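Local structure of mandelate racemase / muconate lactonizing enzyme, C-terminal domain protein (Pseudovibrio sp. JE062, 4JHM) at residues N321-F326 with G346-P351; Y327-F332 with I340-E345; L296-M301 with A308-V313; G302-Q307 with L334-Q339. The protein is of unassigned function but belongs to the enolase superfamily, with a mandelate racemase / muconate lactonizing enzyme N-terminal domain and a barrel-type, enolase-like C-terminal domain. All blocks are in the same frame, centred on the assembly; numbering follows the deposited sequence.

Contact 1 (N321-F326 with G346-P351); sequences NFFEQF and GYVHAP
Phe323 lays one side of its benzyl group against the two methyls of Val348, and the two side chains run at about a right angle to each other. At the root of the phenylalanine, CB lies 3.7 Å from Val348 CG1. The same methyl is next to the first ring atom, with Phe323 CG 3.7 Å from Val348 CG1, and it still touches the ortho carbon, Phe323 CD1, at 3.8 Å. One step further out the partner changes: Phe323 CE1 meets Val348 CG2 at 3.9 Å. This second methyl sits over the ring face but displaced toward the rim, a CH-pi contact in which Val348 CG2 is 4.3 Å from the centroid of the Phe323 ring and 25° off its normal. The ring reaches this place because Phe323 CG is turned opposite the backbone N (chi1 161°). Neither strand hydrogen-bonds to the other here. Strand 323-326 runs parallel to 133-139, closing the barrel of the C-terminal domain between its last and first strands; 347-349 adds to 133-139 antiparallel. Leu311 of helix 304-316 packs on both Phe323 and Val348. In the plane of the Phe323 ring, at its edge, stands the Gln325 amide carbon CD. The Gln325 chain bends at chi2, which carries NE2 to 4.2 Å from Val348 CG2; the polar end is spent on a hydrogen bond from NE2 to the carbonyl O of Ile340, while the valine methyl merely brushes it.

Contact 2 (Y327-F332 with I340-E345); sequences YPYEAF and IRTDKE
Tyr329 and Arg341 lie one over the other, the arginine chain drawn at a slant across one face of the phenol ring. Its CB is 4.2 Å from the Tyr329 ring centroid and 22° off the normal, a CH-pi contact near the hydroxyl half of the ring. From there the chain runs back toward the tyrosine CB: Arg341 CD lies 3.6 Å from Tyr329 CD2, and Arg341 NE is 3.3 Å from the same carbon. The guanidinium thus hangs over the rim, tilted 35° against the ring plane, with Tyr329 CD2 under one of its faces. A bend at chi3 (148°) keeps the arginine from running straight. The opposite ring face is met by Tyr327 CD1, displaced toward the rim, so the phenol is sandwiched between arginine and tyrosine. Glu330 crosses the arginine at about a right angle; its OE1 is 4.1 Å from Arg341 NH2, well out of the guanidinium plane, so any attraction is probably one of charge only, with no N-H directed at the oxygen, and the salt bridge of NH2 goes to Glu333 instead. At the far end of the ring Thr342 N makes a weak contact of 3.4 Å with Tyr329 OH, doubtful because the hydroxyl is placed with less certainty. The side-chain oxygen of Thr342 is bonded to Ser136 OG. Further along, Asp343 OD1 accepts from Glu345 N at 2.7 Å, an Asx turn. Both segments belong to a connection without an alpha-helix that follows the last barrel strand, consistent with the modified (beta/alpha)7beta barrel of the enolase superfamily.

Contact 3 (L296-M301 with A308-V313); sequences LEIQSM and AANLHV
The flat amide of Asn310 turns one face to the backbone joining Gln299 and Ser300. Over that face lie the carbonyl O of Gln299, 3.6 Å from Asn310 ND2, and Ser300 CA, 3.7 Å from the same nitrogen. The amide's polar atoms are engaged in other directions: ND2 donates to Thr306 O, one helical turn back, and to Asp272 OD1, while OD1 accepts from Ala273 N. Asn310 CB packs against two side chains that approach from the same side, Ile298 CD1 at 3.8 Å and Ser300 CB at 3.9 Å. The Ile298 and Asn310 side chains lie side by side and point opposite ways. The isoleucine CG1 branch lies between its own backbone N and carbonyl carbon (chi1 52°) and then runs extended, which brings CD1 alongside the helix and 3.8 Å from the Asn310 carbonyl O. Segment 296-301 is not a regular strand here, but it precedes helix 304-316 and probably takes the place of a barrel strand; it packs on the helix chiefly at Asn310. Polar and apolar duties are divided: the buried amide spends its hydrogen bonds on the helix and on residues 272-273, and meets 296-301 by van der Waals packing.

Contact 4 (G302-Q307 with L334-Q339); sequences GYTLTQ and LASKTQ
Tyr303 meets Leu334 with its ring edge: Tyr303 CE1 lies 4.1 Å from Leu334 CD1, which stands close to the ring plane. The ring also packs on Tyr35, Asn37 and Met55, so the residue joins the barrel to the strands of the N-terminal domain, and it stands edge-to-face with the ring of Phe332. Tyr303 is the N-cap residue of helix 304-316, and its carbonyl O takes the first-turn bond from Gln307 N at 2.8 Å. Thr304, on the first turn, is modelled with chi1 at 29°, well off a staggered position, and splits its two branches between different partners. Its OG1 is directed at Ser336 OG, 3.3 Å away, a weak hydrogen bond made doubtful by the less certain place of the serine oxygen. Its CG2 points to the carbonyl O of Thr338, 3.8 Å away. Ser336 extends its hydroxyl anti to its own nitrogen (chi1 -173°), which aims OG at the helix; with the same caution about its place, Ser336 OG donates to Thr338 O at 2.9 Å. Within 302-307, Gln307 NE2 donates to Gly302 O at 2.7 Å with an N-H...O angle of 151°, the donor somewhat tilted from the carbonyl plane. Thr338 OG1 is hydrogen-bonded to Glu359 N. Across the segments there are thus a methyl at a ring edge, a methyl near a carbonyl and one weak, uncertain hydroxyl pair; the shorter bonds, Gln307 to Gly302 and probably Ser336 to Thr338, are each made within one segment, so the interface itself depends mainly on packing.

How the contacts relate
All four contacts gather round the last strand-helix-strand units of the barrel, and helix 304-316 serves contacts 3 and 4. Contact 2 is nested within the loop closed by contact 1, their centres about 9 Å apart; His349 NE2 reaches Asp343 OD2 at 3.1 Å. Contact 1 joins contact 3, also about 9 Å between centres, where Glu297 OE2 accepts from Asn321 N at 3.0 Å and Glu297 OE1 from Phe322 N at 3.2 Å. Contacts 2 and 4 alternate along the chain, and Thr304 N probably hydrogen-bonds to Phe332 O at 3.3 Å, tying the loop to the helix start. Ile340 packs on Ala308 and Leu311, bringing contact 2 to the helix of contact 3.

Contact 1 (N321-F326 with G346-P351)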
loop_
_atom_site.group_PDB
_atom_site.type_symbol
_atom_site.label_atom_id
_atom_site.label_comp_id
_atom_site.label_asym_id
_atom_site.label_seq_id
_atom_site.Cartn_x
_atom_site.Cartn_y
_atom_site.Cartn_z
ATOM N N ASN A 321 10.499 24.314 -18.949
ATOM C CA ASN A 321 11.302 24.320 -20.174
ATOM C C ASN A 321 10.819 25.296 -21.231
ATOM O O ASN A 321 11.619 25.776 -22.028
ATOM C CB ASN A 321 11.336 22.930 -20.811
ATOM C CG ASN A 321 12.019 21.898 -19.940
ATOM O OD1 ASN A 321 13.018 22.180 -19.282
ATOM N ND2 ASN A 321 11.489 20.686 -19.947
ATOM N N PHE A 322 9.521 25.584 -21.265
ATOM C CA PHE A 322 8.979 26.406 -22.349
ATOM C C PHE A 322 8.003 27.502 -21.923
ATOM O O PHE A 322 7.436 27.480 -20.833
ATOM C CB PHE A 322 8.279 25.524 -23.385
ATOM C CG PHE A 322 9.166 24.484 -24.002
ATOM C CD1 PHE A 322 10.017 24.811 -25.045
ATOM C CD2 PHE A 322 9.133 23.172 -23.550
ATOM C CE1 PHE A 322 10.832 23.853 -25.620
ATOM C CE2 PHE A 322 9.945 22.208 -24.121
ATOM C CZ PHE A 322 10.797 22.551 -25.157
ATOM N N PHE A 323 7.824 28.458 -22.825
ATOM C CA PHE A 323 6.805 29.491 -22.720
ATOM C C PHE A 323 5.864 29.276 -23.889
ATOM O O PHE A 323 6.295 29.286 -25.043
ATOM C CB PHE A 323 7.439 30.881 -22.809
ATOM C CG PHE A 323 6.474 31.972 -23.165
ATOM C CD1 PHE A 323 6.234 32.296 -24.490
ATOM C CD2 PHE A 323 5.820 32.690 -22.180
ATOM C CE1 PHE A 323 5.350 33.310 -24.825
ATOM C CE2 PHE A 323 4.934 33.705 -22.508
ATOM C CZ PHE A 323 4.699 34.014 -23.831
ATOM N N GLU A 324 4.588 29.058 -23.589
ATOM C CA GLU A 324 3.596 28.823 -24.626
ATOM C C GLU A 324 3.370 30.105 -25.426
ATOM O O GLU A 324 2.939 31.121 -24.884
ATOM C CB GLU A 324 2.288 28.336 -24.008
ATOM C CG GLU A 324 1.188 28.052 -25.017
ATOM C CD GLU A 324 0.025 27.290 -24.420
ATOM O OE1 GLU A 324 -0.676 26.601 -25.188
ATOM O OE2 GLU A 324 -0.192 27.373 -23.189
ATOM N N GLN A 325 3.680 30.051 -26.714
ATOM C CA GLN A 325 3.496 31.196 -27.593
ATOM C C GLN A 325 2.562 30.828 -28.733
ATOM O O GLN A 325 2.949 30.107 -29.657
ATOM C CB GLN A 325 4.838 31.650 -28.168
ATOM C CG GLN A 325 4.727 32.798 -29.160
ATOM C CD GLN A 325 4.516 34.132 -28.476
ATOM O OE1 GLN A 325 3.400 34.654 -28.428
ATOM N NE2 GLN A 325 5.587 34.685 -27.930
ATOM N N PHE A 326 1.331 31.318 -28.665
ATOM C CA PHE A 326 0.396 31.111 -29.755
ATOM C C PHE A 326 0.852 31.915 -30.968
ATOM O O PHE A 326 1.204 33.089 -30.855
ATOM C CB PHE A 326 -1.023 31.510 -29.362
ATOM C CG PHE A 326 -2.027 31.253 -30.441
ATOM C CD1 PHE A 326 -2.672 30.028 -30.527
ATOM C CD2 PHE A 326 -2.303 32.221 -31.391
ATOM C CE1 PHE A 326 -3.590 29.780 -31.533
ATOM C CE2 PHE A 326 -3.219 31.981 -32.399
ATOM C CZ PHE A 326 -3.864 30.758 -32.470
ATOM N N GLY A 346 14.607 31.163 -31.067
ATOM C CA GLY A 346 13.581 30.348 -30.424
ATOM C C GLY A 346 13.286 30.784 -29.000
ATOM O O GLY A 346 12.574 30.085 -28.260
ATOM N N TYR A 347 13.823 31.941 -28.618
ATOM C CA TYR A 347 13.696 32.441 -27.251
ATOM C C TYR A 347 12.705 33.592 -27.141
ATOM O O TYR A 347 12.707 34.507 -27.959
ATOM C CB TYR A 347 15.057 32.910 -26.723
ATOM C CG TYR A 347 16.076 31.806 -26.573
ATOM C CD1 TYR A 347 16.144 31.045 -25.413
ATOM C CD2 TYR A 347 16.970 31.525 -27.591
ATOM C CE1 TYR A 347 17.077 30.033 -25.276
ATOM C CE2 TYR A 347 17.908 30.520 -27.465
ATOM C CZ TYR A 347 17.957 29.775 -26.309
ATOM O OH TYR A 347 18.894 28.775 -26.197
ATOM N N VAL A 348 11.857 33.531 -26.119
ATOM C CA VAL A 348 11.023 34.662 -25.741
ATOM C C VAL A 348 11.734 35.421 -24.625
ATOM O O VAL A 348 12.302 34.806 -23.717
ATOM C CB VAL A 348 9.644 34.208 -25.244
ATOM C CG1 VAL A 348 9.760 33.567 -23.872
ATOM C CG2 VAL A 348 8.686 35.383 -25.189
ATOM N N HIS A 349 11.708 36.751 -24.692
ATOM C CA HIS A 349 12.424 37.578 -23.723
ATOM C C HIS A 349 11.495 38.283 -22.745
ATOM O O HIS A 349 10.389 38.673 -23.099
ATOM C CB HIS A 349 13.268 38.627 -24.448
ATOM C CG HIS A 349 14.453 38.057 -25.157
ATOM N ND1 HIS A 349 15.686 37.922 -24.556
ATOM C CD2 HIS A 349 14.594 37.580 -26.416
ATOM C CE1 HIS A 349 16.535 37.388 -25.415
ATOM N NE2 HIS A 349 15.898 37.172 -26.552
ATOM N N ALA A 350 11.962 38.449 -21.512
ATOM C CA ALA A 350 11.244 39.240 -20.527
ATOM C C ALA A 350 11.090 40.653 -21.059
ATOM O O ALA A 350 12.051 41.226 -21.563
ATOM C CB ALA A 350 12.001 39.265 -19.213
ATOM N N PRO A 351 9.875 41.216 -20.955
ATOM C CA PRO A 351 9.607 42.587 -21.404
ATOM C C PRO A 351 10.499 43.622 -20.722
ATOM O O PRO A 351 11.215 43.300 -19.774
ATOM C CB PRO A 351 8.140 42.808 -21.026
ATOM C CG PRO A 351 7.549 41.437 -20.954
ATOM C CD PRO A 351 8.654 40.537 -20.482
#

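Contact 2 (Y327-F332 with I340-E345)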
loop_
_atom_site.group_PDB
_atom_site.type_symbol
_atom_site.label_atom_id
_atom_site.label_comp_id
_atom_site.label_asym_id
_atom_site.label_seq_id
_atom_site.Cartn_x
_atom_site.Cartn_y
_atom_site.Cartn_z
ATOM N N TYR A 327 0.839 31.267 -32.127
ATOM C CA TYR A 327 1.333 31.860 -33.363
ATOM C C TYR A 327 0.256 31.630 -34.420
ATOM O O TYR A 327 -0.191 30.495 -34.595
ATOM C CB TYR A 327 2.660 31.189 -33.747
ATOM C CG TYR A 327 3.427 31.854 -34.869
ATOM C CD1 TYR A 327 3.800 33.190 -34.788
ATOM C CD2 TYR A 327 3.804 31.136 -35.999
ATOM C CE1 TYR A 327 4.505 33.798 -35.809
ATOM C CE2 TYR A 327 4.510 31.734 -37.028
ATOM C CZ TYR A 327 4.858 33.064 -36.929
ATOM O OH TYR A 327 5.563 33.665 -37.948
ATOM N N PRO A 328 -0.188 32.697 -35.116
ATOM C CA PRO A 328 0.265 34.098 -35.096
ATOM C C PRO A 328 0.022 34.820 -33.771
ATOM O O PRO A 328 -0.667 34.295 -32.900
ATOM C CB PRO A 328 -0.572 34.762 -36.201
ATOM C CG PRO A 328 -1.223 33.653 -36.955
ATOM C CD PRO A 328 -1.356 32.521 -35.994
ATOM N N TYR A 329 0.581 36.023 -33.641
ATOM C CA TYR A 329 0.500 36.788 -32.400
ATOM C C TYR A 329 -0.646 37.786 -32.421
ATOM O O TYR A 329 -1.376 37.934 -31.444
ATOM C CB TYR A 329 1.781 37.593 -32.170
ATOM C CG TYR A 329 3.080 36.866 -32.431
ATOM C CD1 TYR A 329 3.435 35.749 -31.687
ATOM C CD2 TYR A 329 3.974 37.327 -33.394
ATOM C CE1 TYR A 329 4.632 35.096 -31.912
ATOM C CE2 TYR A 329 5.171 36.679 -33.627
ATOM C CZ TYR A 329 5.497 35.566 -32.883
ATOM O OH TYR A 329 6.685 34.913 -33.103
ATOM N N GLU A 330 -0.778 38.478 -33.546
ATOM C CA GLU A 330 -1.605 39.679 -33.659
ATOM C C GLU A 330 -2.906 39.643 -32.853
ATOM O O GLU A 330 -3.231 40.603 -32.154
ATOM C CB GLU A 330 -1.915 39.967 -35.131
ATOM C CG GLU A 330 -0.704 40.390 -35.956
ATOM C CD GLU A 330 0.185 39.227 -36.373
ATOM O OE1 GLU A 330 1.047 39.426 -37.253
ATOM O OE2 GLU A 330 0.027 38.113 -35.830
ATOM N N ALA A 331 -3.651 38.550 -32.954
ATOM C CA ALA A 331 -4.953 38.467 -32.302
ATOM C C ALA A 331 -4.850 38.796 -30.813
ATOM O O ALA A 331 -5.635 39.585 -30.284
ATOM C CB ALA A 331 -5.559 37.088 -32.504
ATOM N N PHE A 332 -3.870 38.194 -30.146
ATOM C CA PHE A 332 -3.700 38.356 -28.705
ATOM C C PHE A 332 -2.848 39.572 -28.342
ATOM O O PHE A 332 -2.356 39.682 -27.221
ATOM C CB PHE A 332 -3.082 37.092 -28.111
ATOM C CG PHE A 332 -3.963 35.885 -28.224
ATOM C CD1 PHE A 332 -5.139 35.801 -27.494
ATOM C CD2 PHE A 332 -3.619 34.832 -29.054
ATOM C CE1 PHE A 332 -5.957 34.695 -27.596
ATOM C CE2 PHE A 332 -4.436 33.719 -29.155
ATOM C CZ PHE A 332 -5.606 33.653 -28.427
ATOM N N ILE A 340 5.316 40.525 -26.812
ATOM C CA ILE A 340 6.142 39.400 -26.410
ATOM C C ILE A 340 6.162 38.373 -27.535
ATOM O O ILE A 340 5.354 37.453 -27.560
ATOM C CB ILE A 340 5.625 38.757 -25.109
ATOM C CG1 ILE A 340 5.627 39.796 -23.983
ATOM C CG2 ILE A 340 6.489 37.562 -24.732
ATOM C CD1 ILE A 340 5.120 39.285 -22.653
ATOM N N ARG A 341 7.087 38.552 -28.471
ATOM C CA ARG A 341 7.213 37.654 -29.607
ATOM C C ARG A 341 8.423 36.745 -29.442
ATOM O O ARG A 341 9.175 36.866 -28.478
ATOM C CB ARG A 341 7.329 38.465 -30.897
ATOM C CG ARG A 341 6.251 39.529 -31.024
ATOM C CD ARG A 341 6.120 40.066 -32.439
ATOM N NE ARG A 341 4.737 40.438 -32.724
ATOM C CZ ARG A 341 4.298 40.868 -33.901
ATOM N NH1 ARG A 341 5.132 40.997 -34.926
ATOM N NH2 ARG A 341 3.016 41.170 -34.053
ATOM N N THR A 342 8.601 35.832 -30.389
ATOM C CA THR A 342 9.661 34.835 -30.313
ATOM C C THR A 342 10.774 35.190 -31.292
ATOM O O THR A 342 10.535 35.324 -32.492
ATOM C CB THR A 342 9.106 33.429 -30.625
ATOM O OG1 THR A 342 8.224 33.013 -29.569
ATOM C CG2 THR A 342 10.234 32.417 -30.774
ATOM N N ASP A 343 11.992 35.348 -30.781
ATOM C CA ASP A 343 13.107 35.794 -31.614
ATOM C C ASP A 343 13.596 34.677 -32.541
ATOM O O ASP A 343 13.041 33.574 -32.554
ATOM C CB ASP A 343 14.250 36.346 -30.749
ATOM C CG ASP A 343 15.066 35.256 -30.082
ATOM O OD1 ASP A 343 14.914 34.075 -30.454
ATOM O OD2 ASP A 343 15.871 35.585 -29.184
ATOM N N LYS A 344 14.636 34.973 -33.315
ATOM C CA LYS A 344 15.093 34.080 -34.378
ATOM C C LYS A 344 15.785 32.819 -33.851
ATOM O O LYS A 344 16.003 31.870 -34.604
ATOM C CB LYS A 344 16.035 34.834 -35.318
ATOM C CG LYS A 344 16.078 34.278 -36.732
ATOM C CD LYS A 344 14.814 34.623 -37.504
ATOM C CE LYS A 344 14.815 34.009 -38.893
ATOM N NZ LYS A 344 15.961 34.473 -39.722
ATOM N N GLU A 345 16.130 32.813 -32.565
ATOM C CA GLU A 345 16.817 31.676 -31.953
ATOM C C GLU A 345 15.859 30.737 -31.222
ATOM O O GLU A 345 16.252 29.650 -30.801
ATOM C CB GLU A 345 17.890 32.165 -30.978
ATOM C CG GLU A 345 19.037 32.911 -31.639
ATOM C CD GLU A 345 20.330 32.818 -30.850
ATOM O OE1 GLU A 345 21.400 33.093 -31.429
ATOM O OE2 GLU A 345 20.278 32.462 -29.653
#

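Contact 3 (L296-M301 with A308-V313)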
loop_
_atom_site.group_PDB
_atom_site.type_symbol
_atom_site.label_atom_id
_atom_site.label_comp_id
_atom_site.label_asym_id
_atom_site.label_seq_id
_atom_site.Cartn_x
_atom_site.Cartn_y
_atom_site.Cartn_z
ATOM N N LEU A 296 7.159 22.862 -14.054
ATOM C CA LEU A 296 5.837 23.434 -14.189
ATOM C C LEU A 296 5.758 24.113 -15.545
ATOM O O LEU A 296 6.199 25.245 -15.698
ATOM C CB LEU A 296 5.567 24.450 -13.075
ATOM C CG LEU A 296 4.094 24.851 -12.893
ATOM C CD1 LEU A 296 3.889 25.642 -11.612
ATOM C CD2 LEU A 296 3.569 25.641 -14.080
ATOM N N GLU A 297 5.206 23.420 -16.532
ATOM C CA GLU A 297 5.070 23.983 -17.870
ATOM C C GLU A 297 3.860 24.905 -17.912
ATOM O O GLU A 297 2.722 24.447 -17.867
ATOM C CB GLU A 297 4.935 22.870 -18.906
ATOM C CG GLU A 297 6.119 21.919 -18.924
ATOM C CD GLU A 297 7.452 22.629 -19.106
ATOM O OE1 GLU A 297 7.495 23.632 -19.847
ATOM O OE2 GLU A 297 8.463 22.174 -18.522
ATOM N N ILE A 298 4.117 26.206 -17.996
ATOM C CA ILE A 298 3.067 27.213 -17.899
ATOM C C ILE A 298 2.107 27.166 -19.073
ATOM O O ILE A 298 2.494 26.927 -20.215
ATOM C CB ILE A 298 3.638 28.652 -17.823
ATOM C CG1 ILE A 298 4.629 28.903 -18.964
ATOM C CG2 ILE A 298 4.303 28.898 -16.477
ATOM C CD1 ILE A 298 5.176 30.314 -19.010
ATOM N N GLN A 299 0.841 27.398 -18.769
ATOM C CA GLN A 299 -0.146 27.635 -19.789
ATOM C C GLN A 299 -0.217 29.139 -19.992
ATOM O O GLN A 299 -0.989 29.831 -19.327
ATOM C CB GLN A 299 -1.494 27.078 -19.348
ATOM C CG GLN A 299 -2.654 27.515 -20.214
ATOM C CD GLN A 299 -3.720 26.455 -20.305
ATOM O OE1 GLN A 299 -4.867 26.674 -19.917
ATOM N NE2 GLN A 299 -3.344 25.287 -20.809
ATOM N N SER A 300 0.614 29.646 -20.895
ATOM C CA SER A 300 0.702 31.083 -21.127
ATOM C C SER A 300 -0.015 31.490 -22.405
ATOM O O SER A 300 0.200 32.580 -22.910
ATOM C CB SER A 300 2.164 31.518 -21.206
ATOM O OG SER A 300 2.749 31.137 -22.441
HETATM N N MSE A 301 -0.869 30.614 -22.923
HETATM C CA MSE A 301 -1.660 30.931 -24.109
HETATM C C MSE A 301 -2.706 31.950 -23.764
HETATM O O MSE A 301 -3.534 31.728 -22.887
HETATM C CB MSE A 301 -2.322 29.664 -24.635
HETATM C CG MSE A 301 -3.758 29.910 -25.079
HETATM SE SE MSE A 301 -3.962 29.331 -26.946
HETATM C CE MSE A 301 -5.045 27.708 -26.644
ATOM N N ALA A 308 2.484 37.565 -20.107
ATOM C CA ALA A 308 3.547 38.136 -19.278
ATOM C C ALA A 308 3.527 37.591 -17.852
ATOM O O ALA A 308 4.569 37.238 -17.299
ATOM C CB ALA A 308 3.444 39.657 -19.264
ATOM N N ALA A 309 2.335 37.527 -17.267
ATOM C CA ALA A 309 2.162 37.057 -15.895
ATOM C C ALA A 309 2.849 35.717 -15.675
ATOM O O ALA A 309 3.563 35.532 -14.692
ATOM C CB ALA A 309 0.682 36.941 -15.564
ATOM N N ASN A 310 2.622 34.788 -16.598
ATOM C CA ASN A 310 3.228 33.465 -16.535
ATOM C C ASN A 310 4.712 33.509 -16.878
ATOM O O ASN A 310 5.539 32.887 -16.206
ATOM C CB ASN A 310 2.510 32.511 -17.493
ATOM C CG ASN A 310 1.046 32.309 -17.138
ATOM O OD1 ASN A 310 0.716 31.595 -16.190
ATOM N ND2 ASN A 310 0.160 32.928 -17.908
ATOM N N LEU A 311 5.054 34.247 -17.928
ATOM C CA LEU A 311 6.439 34.318 -18.367
ATOM C C LEU A 311 7.339 34.749 -17.212
ATOM O O LEU A 311 8.445 34.229 -17.040
ATOM C CB LEU A 311 6.582 35.285 -19.544
ATOM C CG LEU A 311 8.018 35.638 -19.948
ATOM C CD1 LEU A 311 8.831 34.397 -20.282
ATOM C CD2 LEU A 311 8.017 36.596 -21.127
ATOM N N HIS A 312 6.859 35.699 -16.416
ATOM C CA HIS A 312 7.655 36.246 -15.330
ATOM C C HIS A 312 7.960 35.190 -14.280
ATOM O O HIS A 312 9.102 35.014 -13.859
ATOM C CB HIS A 312 6.942 37.438 -14.694
ATOM C CG HIS A 312 7.224 38.735 -15.379
ATOM N ND1 HIS A 312 8.428 39.392 -15.251
ATOM C CD2 HIS A 312 6.468 39.492 -16.207
ATOM C CE1 HIS A 312 8.399 40.501 -15.966
ATOM N NE2 HIS A 312 7.221 40.586 -16.556
ATOM N N VAL A 313 6.927 34.483 -13.859
ATOM C CA VAL A 313 7.094 33.445 -12.867
ATOM C C VAL A 313 8.074 32.392 -13.383
ATOM O O VAL A 313 8.932 31.924 -12.640
ATOM C CB VAL A 313 5.739 32.808 -12.510
ATOM C CG1 VAL A 313 5.908 31.761 -11.422
ATOM C CG2 VAL A 313 4.760 33.885 -12.066
#

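Contact 4 (G302-Q307 with L334-Q339)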
loop_
_atom_site.group_PDB
_atom_site.type_symbol
_atom_site.label_atom_id
_atom_site.label_comp_id
_atom_site.label_asym_id
_atom_site.label_seq_id
_atom_site.Cartn_x
_atom_site.Cartn_y
_atom_site.Cartn_z
ATOM N N GLY A 302 -2.677 33.086 -24.452
ATOM C CA GLY A 302 -3.646 34.150 -24.215
ATOM C C GLY A 302 -3.128 35.517 -24.618
ATOM O O GLY A 302 -2.215 35.625 -25.433
ATOM N N TYR A 303 -3.710 36.561 -24.041
ATOM C CA TYR A 303 -3.335 37.931 -24.364
ATOM C C TYR A 303 -2.074 38.317 -23.622
ATOM O O TYR A 303 -1.746 37.708 -22.609
ATOM C CB TYR A 303 -4.466 38.883 -24.003
ATOM C CG TYR A 303 -5.702 38.670 -24.835
ATOM C CD1 TYR A 303 -5.856 39.310 -26.058
ATOM C CD2 TYR A 303 -6.711 37.822 -24.407
ATOM C CE1 TYR A 303 -6.987 39.115 -26.829
ATOM C CE2 TYR A 303 -7.844 37.621 -25.170
ATOM C CZ TYR A 303 -7.977 38.272 -26.379
ATOM O OH TYR A 303 -9.103 38.071 -27.133
ATOM N N THR A 304 -1.377 39.338 -24.117
ATOM C CA THR A 304 -0.034 39.656 -23.628
ATOM C C THR A 304 0.057 39.727 -22.103
ATOM O O THR A 304 1.056 39.296 -21.517
ATOM C CB THR A 304 0.510 40.958 -24.244
ATOM O OG1 THR A 304 -0.579 41.829 -24.557
ATOM C CG2 THR A 304 1.294 40.657 -25.519
ATOM N N LEU A 305 -0.978 40.260 -21.460
ATOM C CA LEU A 305 -1.022 40.287 -20.000
ATOM C C LEU A 305 -1.010 38.875 -19.424
ATOM O O LEU A 305 -0.256 38.580 -18.494
ATOM C CB LEU A 305 -2.252 41.046 -19.504
ATOM C CG LEU A 305 -2.004 42.523 -19.218
ATOM C CD1 LEU A 305 -3.316 43.248 -18.968
ATOM C CD2 LEU A 305 -1.069 42.670 -18.026
ATOM N N THR A 306 -1.854 38.006 -19.970
ATOM C CA THR A 306 -1.838 36.600 -19.585
ATOM C C THR A 306 -0.466 36.002 -19.887
ATOM O O THR A 306 0.074 35.231 -19.099
ATOM C CB THR A 306 -2.908 35.789 -20.336
ATOM O OG1 THR A 306 -4.203 36.067 -19.789
ATOM C CG2 THR A 306 -2.621 34.303 -20.221
ATOM N N GLN A 307 0.094 36.368 -21.036
ATOM C CA GLN A 307 1.394 35.858 -21.443
ATOM C C GLN A 307 2.475 36.283 -20.461
ATOM O O GLN A 307 3.280 35.469 -20.030
ATOM C CB GLN A 307 1.748 36.359 -22.845
ATOM C CG GLN A 307 0.812 35.874 -23.939
ATOM C CD GLN A 307 1.159 36.442 -25.301
ATOM O OE1 GLN A 307 2.332 36.573 -25.649
ATOM N NE2 GLN A 307 0.139 36.778 -26.082
ATOM N N LEU A 334 -4.176 42.671 -28.685
ATOM C CA LEU A 334 -5.185 43.730 -28.591
ATOM C C LEU A 334 -4.762 44.894 -27.695
ATOM O O LEU A 334 -4.297 44.694 -26.576
ATOM C CB LEU A 334 -6.512 43.166 -28.069
ATOM C CG LEU A 334 -7.631 42.967 -29.095
ATOM C CD1 LEU A 334 -7.382 41.734 -29.950
ATOM C CD2 LEU A 334 -8.975 42.861 -28.394
ATOM N N ALA A 335 -4.934 46.110 -28.203
ATOM C CA ALA A 335 -4.728 47.327 -27.414
ATOM C C ALA A 335 -3.451 47.293 -26.575
ATOM O O ALA A 335 -3.397 47.880 -25.492
ATOM C CB ALA A 335 -5.930 47.566 -26.515
ATOM N N SER A 336 -2.427 46.614 -27.081
ATOM C CA SER A 336 -1.176 46.483 -26.351
ATOM C C SER A 336 -0.037 47.221 -27.039
ATOM O O SER A 336 0.195 47.050 -28.233
ATOM C CB SER A 336 -0.796 45.016 -26.206
ATOM O OG SER A 336 0.329 44.885 -25.355
ATOM N N LYS A 337 0.678 48.029 -26.265
ATOM C CA LYS A 337 1.875 48.699 -26.743
ATOM C C LYS A 337 3.100 47.805 -26.547
ATOM O O LYS A 337 4.224 48.202 -26.849
ATOM C CB LYS A 337 2.064 50.015 -25.993
ATOM C CG LYS A 337 0.930 51.004 -26.194
ATOM C CD LYS A 337 1.065 52.194 -25.260
ATOM C CE LYS A 337 0.064 53.284 -25.606
ATOM N NZ LYS A 337 -0.221 54.166 -24.443
ATOM N N THR A 338 2.871 46.598 -26.039
ATOM C CA THR A 338 3.947 45.654 -25.774
ATOM C C THR A 338 3.782 44.415 -26.634
ATOM O O THR A 338 2.664 43.972 -26.871
ATOM C CB THR A 338 3.941 45.213 -24.302
ATOM O OG1 THR A 338 4.058 46.363 -23.453
ATOM C CG2 THR A 338 5.092 44.245 -24.027
ATOM N N GLN A 339 4.895 43.845 -27.088
ATOM C CA GLN A 339 4.846 42.635 -27.902
ATOM C C GLN A 339 5.838 41.579 -27.427
ATOM O O GLN A 339 7.045 41.710 -27.615
ATOM C CB GLN A 339 5.109 42.969 -29.368
ATOM C CG GLN A 339 4.026 43.827 -29.998
ATOM C CD GLN A 339 4.262 44.067 -31.475
ATOM O OE1 GLN A 339 3.322 44.082 -32.267
ATOM N NE2 GLN A 339 5.523 44.251 -31.856
#